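Local coordinates for protein geranyltranstransferase (Legionella pneumophila subsp. pneumophila, PDB 3LOM) that probably makes farnesyl diphosphate, and perhaps geranylgeranyl diphosphate, by magnesium-dependent head-to-tail chain elongation of allylic diphosphates with isopentenyl diphosphate, at residues R54-Y59 with I292-Q297. Residues are numbered along the deposited sequence; the frame is centred on the assembly and turned at random.
With PO4 (phosphate ion), chain C.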
ATOM      1  N   ARG A  54       5.125  17.745  -5.175  1.00 54.76           N
ATOM      2  CA  ARG A  54       4.525  17.378  -3.882  1.00 54.38           C
ATOM      3  C   ARG A  54       5.423  17.554  -2.631  1.00 59.84           C
ATOM      4  O   ARG A  54       4.950  18.128  -1.645  1.00 63.46           O
ATOM      5  CB  ARG A  54       3.862  15.989  -3.929  1.00 47.59           C
ATOM      6  CG  ARG A  54       2.592  15.952  -4.763  1.00 55.67           C
ATOM      7  CD  ARG A  54       2.383  14.596  -5.417  1.00 46.83           C
ATOM      8  NE  ARG A  54       1.317  14.621  -6.419  1.00 50.36           N
ATOM      9  CZ  ARG A  54       1.479  14.965  -7.695  1.00 48.55           C
ATOM     10  NH1 ARG A  54       0.440  14.955  -8.525  1.00 47.51           N
ATOM     11  NH2 ARG A  54       2.674  15.323  -8.151  1.00 59.29           N
ATOM     12  N   PRO A  55       6.700  17.080  -2.657  1.00 59.61           N
ATOM     13  CA  PRO A  55       7.574  17.365  -1.509  1.00 56.94           C
ATOM     14  C   PRO A  55       7.814  18.842  -1.230  1.00 49.43           C
ATOM     15  O   PRO A  55       7.861  19.233  -0.072  1.00 59.59           O
ATOM     16  CB  PRO A  55       8.901  16.716  -1.911  1.00 59.23           C
ATOM     17  CG  PRO A  55       8.516  15.620  -2.739  1.00 54.01           C
ATOM     18  CD  PRO A  55       7.343  16.096  -3.550  1.00 59.29           C
ATOM     19  N   ILE A  56       7.965  19.639  -2.285  1.00 50.36           N
ATOM     20  CA  ILE A  56       8.158  21.080  -2.166  1.00 52.96           C
ATOM     21  C   ILE A  56       6.967  21.752  -1.472  1.00 57.42           C
ATOM     22  O   ILE A  56       7.155  22.564  -0.560  1.00 68.21           O
ATOM     23  CB  ILE A  56       8.412  21.739  -3.546  1.00 54.48           C
ATOM     24  CG1 ILE A  56       9.630  21.101  -4.229  1.00 54.54           C
ATOM     25  CG2 ILE A  56       8.618  23.250  -3.396  1.00 54.45           C
ATOM     26  CD1 ILE A  56       9.739  21.391  -5.726  1.00 55.04           C
ATOM     27  N   LEU A  57       5.755  21.383  -1.891  1.00 58.22           N
ATOM     28  CA  LEU A  57       4.521  21.904  -1.292  1.00 52.29           C
ATOM     29  C   LEU A  57       4.434  21.562   0.183  1.00 54.83           C
ATOM     30  O   LEU A  57       4.049  22.407   0.981  1.00 62.30           O
ATOM     31  CB  LEU A  57       3.282  21.383  -2.027  1.00 54.06           C
ATOM     32  CG  LEU A  57       3.075  21.862  -3.464  1.00 52.17           C
ATOM     33  CD1 LEU A  57       2.054  20.979  -4.171  1.00 54.97           C
ATOM     34  CD2 LEU A  57       2.676  23.335  -3.520  1.00 46.02           C
ATOM     35  N   VAL A  58       4.811  20.333   0.533  1.00 49.31           N
ATOM     36  CA  VAL A  58       4.977  19.918   1.931  1.00 53.83           C
ATOM     37  C   VAL A  58       5.952  20.814   2.710  1.00 58.54           C
ATOM     38  O   VAL A  58       5.654  21.229   3.833  1.00 56.01           O
ATOM     39  CB  VAL A  58       5.415  18.435   2.014  1.00 52.73           C
ATOM     40  CG1 VAL A  58       5.912  18.055   3.407  1.00 40.03           C
ATOM     41  CG2 VAL A  58       4.269  17.558   1.625  1.00 57.99           C
ATOM     42  N   TYR A  59       7.098  21.122   2.101  1.00 58.46           N
ATOM     43  CA  TYR A  59       8.110  21.962   2.743  1.00 63.61           C
ATOM     44  C   TYR A  59       7.633  23.392   2.927  1.00 59.69           C
ATOM     45  O   TYR A  59       7.795  23.963   3.999  1.00 59.64           O
ATOM     46  CB  TYR A  59       9.428  21.946   1.959  1.00 61.49           C
ATOM     47  CG  TYR A  59      10.236  20.678   2.147  1.00 65.18           C
ATOM     48  CD1 TYR A  59      10.572  20.226   3.424  1.00 54.19           C
ATOM     49  CD2 TYR A  59      10.684  19.942   1.050  1.00 47.40           C
ATOM     50  CE1 TYR A  59      11.315  19.066   3.605  1.00 55.00           C
ATOM     51  CE2 TYR A  59      11.428  18.778   1.222  1.00 57.54           C
ATOM     52  CZ  TYR A  59      11.740  18.350   2.502  1.00 58.86           C
ATOM     53  OH  TYR A  59      12.477  17.203   2.681  1.00 60.58           O
ATOM     54  N   ILE A 292       4.337  31.827  -3.119  1.00 68.03           N
ATOM     55  CA  ILE A 292       3.734  32.693  -4.137  1.00 73.20           C
ATOM     56  C   ILE A 292       4.592  32.729  -5.408  1.00 75.64           C
ATOM     57  O   ILE A 292       4.066  32.667  -6.526  1.00 78.01           O
ATOM     58  CB  ILE A 292       3.469  34.123  -3.572  1.00 73.69           C
ATOM     59  CG1 ILE A 292       2.367  34.073  -2.508  1.00 73.95           C
ATOM     60  CG2 ILE A 292       3.081  35.110  -4.678  1.00 68.00           C
ATOM     61  CD1 ILE A 292       2.433  35.196  -1.483  1.00 86.22           C
ATOM     62  N   GLU A 293       5.910  32.794  -5.221  1.00 80.93           N
ATOM     63  CA  GLU A 293       6.861  32.775  -6.336  1.00 79.79           C
ATOM     64  C   GLU A 293       6.844  31.423  -7.054  1.00 73.97           C
ATOM     65  O   GLU A 293       6.924  31.374  -8.282  1.00 72.32           O
ATOM     66  CB  GLU A 293       8.277  33.121  -5.852  1.00 81.98           C
ATOM     67  CG  GLU A 293       9.135  33.880  -6.874  1.00 83.40           C
ATOM     68  CD  GLU A 293       9.704  32.991  -7.977  1.00 97.76           C
ATOM     69  OE1 GLU A 293      10.187  31.878  -7.666  1.00 95.26           O
ATOM     70  OE2 GLU A 293       9.673  33.410  -9.157  1.00 91.80           O
ATOM     71  N   LEU A 294       6.729  30.338  -6.287  1.00 70.26           N
ATOM     72  CA  LEU A 294       6.575  29.000  -6.863  1.00 66.66           C
ATOM     73  C   LEU A 294       5.276  28.878  -7.664  1.00 67.86           C
ATOM     74  O   LEU A 294       5.272  28.328  -8.769  1.00 62.81           O
ATOM     75  CB  LEU A 294       6.638  27.913  -5.781  1.00 65.26           C
ATOM     76  CG  LEU A 294       6.443  26.478  -6.291  1.00 58.64           C
ATOM     77  CD1 LEU A 294       7.624  26.022  -7.137  1.00 56.73           C
ATOM     78  CD2 LEU A 294       6.167  25.503  -5.156  1.00 61.78           C
ATOM     79  N   THR A 295       4.189  29.408  -7.099  1.00 65.07           N
ATOM     80  CA  THR A 295       2.878  29.433  -7.744  1.00 63.42           C
ATOM     81  C   THR A 295       2.943  30.196  -9.064  1.00 68.86           C
ATOM     82  O   THR A 295       2.401  29.745 -10.077  1.00 68.39           O
ATOM     83  CB  THR A 295       1.817  30.065  -6.819  1.00 63.41           C
ATOM     84  OG1 THR A 295       1.899  29.467  -5.518  1.00 52.07           O
ATOM     85  CG2 THR A 295       0.414  29.868  -7.375  1.00 57.60           C
ATOM     86  N   LYS A 296       3.640  31.330  -9.050  1.00 73.27           N
ATOM     87  CA  LYS A 296       3.833  32.133 -10.252  1.00 76.71           C
ATOM     88  C   LYS A 296       4.731  31.435 -11.273  1.00 77.12           C
ATOM     89  O   LYS A 296       4.562  31.634 -12.475  1.00 76.35           O
ATOM     90  CB  LYS A 296       4.367  33.523  -9.900  1.00 80.17           C
ATOM     91  CG  LYS A 296       3.949  34.594 -10.891  1.00 93.21           C
ATOM     92  CD  LYS A 296       3.462  35.848 -10.185  1.00101.94           C
ATOM     93  CE  LYS A 296       2.565  36.666 -11.103  1.00107.87           C
ATOM     94  NZ  LYS A 296       1.826  37.727 -10.368  1.00110.15           N
ATOM     95  N   GLN A 297       5.668  30.615 -10.793  1.00 79.16           N
ATOM     96  CA  GLN A 297       6.482  29.767 -11.671  1.00 83.16           C
ATOM     97  C   GLN A 297       5.632  28.670 -12.314  1.00 79.26           C
ATOM     98  O   GLN A 297       5.771  28.385 -13.506  1.00 77.18           O
ATOM     99  CB  GLN A 297       7.655  29.136 -10.909  1.00 87.77           C
ATOM    100  CG  GLN A 297       8.877  30.032 -10.734  1.00101.96           C
ATOM    101  CD  GLN A 297      10.039  29.328 -10.041  1.00113.73           C
ATOM    102  OE1 GLN A 297       9.981  28.130  -9.748  1.00114.85           O
ATOM    103  NE2 GLN A 297      11.105  30.075  -9.777  1.00113.96           N
TER
HETATM  104  P   PO4 C   2       5.473  15.852 -10.881  0.50 62.68           P
HETATM  105  O1  PO4 C   2       5.598  16.769 -12.072  0.50 53.85           O
HETATM  106  O2  PO4 C   2       6.134  14.527 -11.193  0.50 66.58           O
HETATM  107  O3  PO4 C   2       6.142  16.481  -9.681  0.50 40.51           O
HETATM  108  O4  PO4 C   2       4.005  15.639 -10.592  0.50 63.88           O
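Leu294, on helix 289-303 near the C-terminus, meets Ile56 and Leu57 of helix 53-64 in a small, buried, purely apolar helix-helix contact with no hydrogen bond across it. One methyl of the leucine does the touching: CD2 of Leu294 lies 3.8 Å from the branch methyl CG2 of Ile56 and, more loosely, 4.4 Å from CD2 of Leu57. The CB bond of Leu294 points toward helix 53-64; with CG anti to the backbone N (chi1 178°) and chi2 at 69°, CD2 is the methyl presented to both partners. With the CA atoms of Leu57 and Leu294 still 9.3 Å apart, methyl groups alone bridge the gap. Ile13 of helix 5-28 also packs on Leu294, while the hydroxyls of Thr295 and Tyr218 are hydrogen-bonded. At the start of helix 53-64, Arg54 donates from NH2 to O4 of a phosphate ion, probably from the crystallisation liquor (2.8 Å, N-H...O 145°), the phosphorus lying in the guanidinium plane at its edge. The contact joins helices 289-303 and 53-64 within the all-helical isoprenoid synthase fold, and the anion held by Arg54 and the N of Ile53 is consistent with this family's isopentenyl diphosphate pocket.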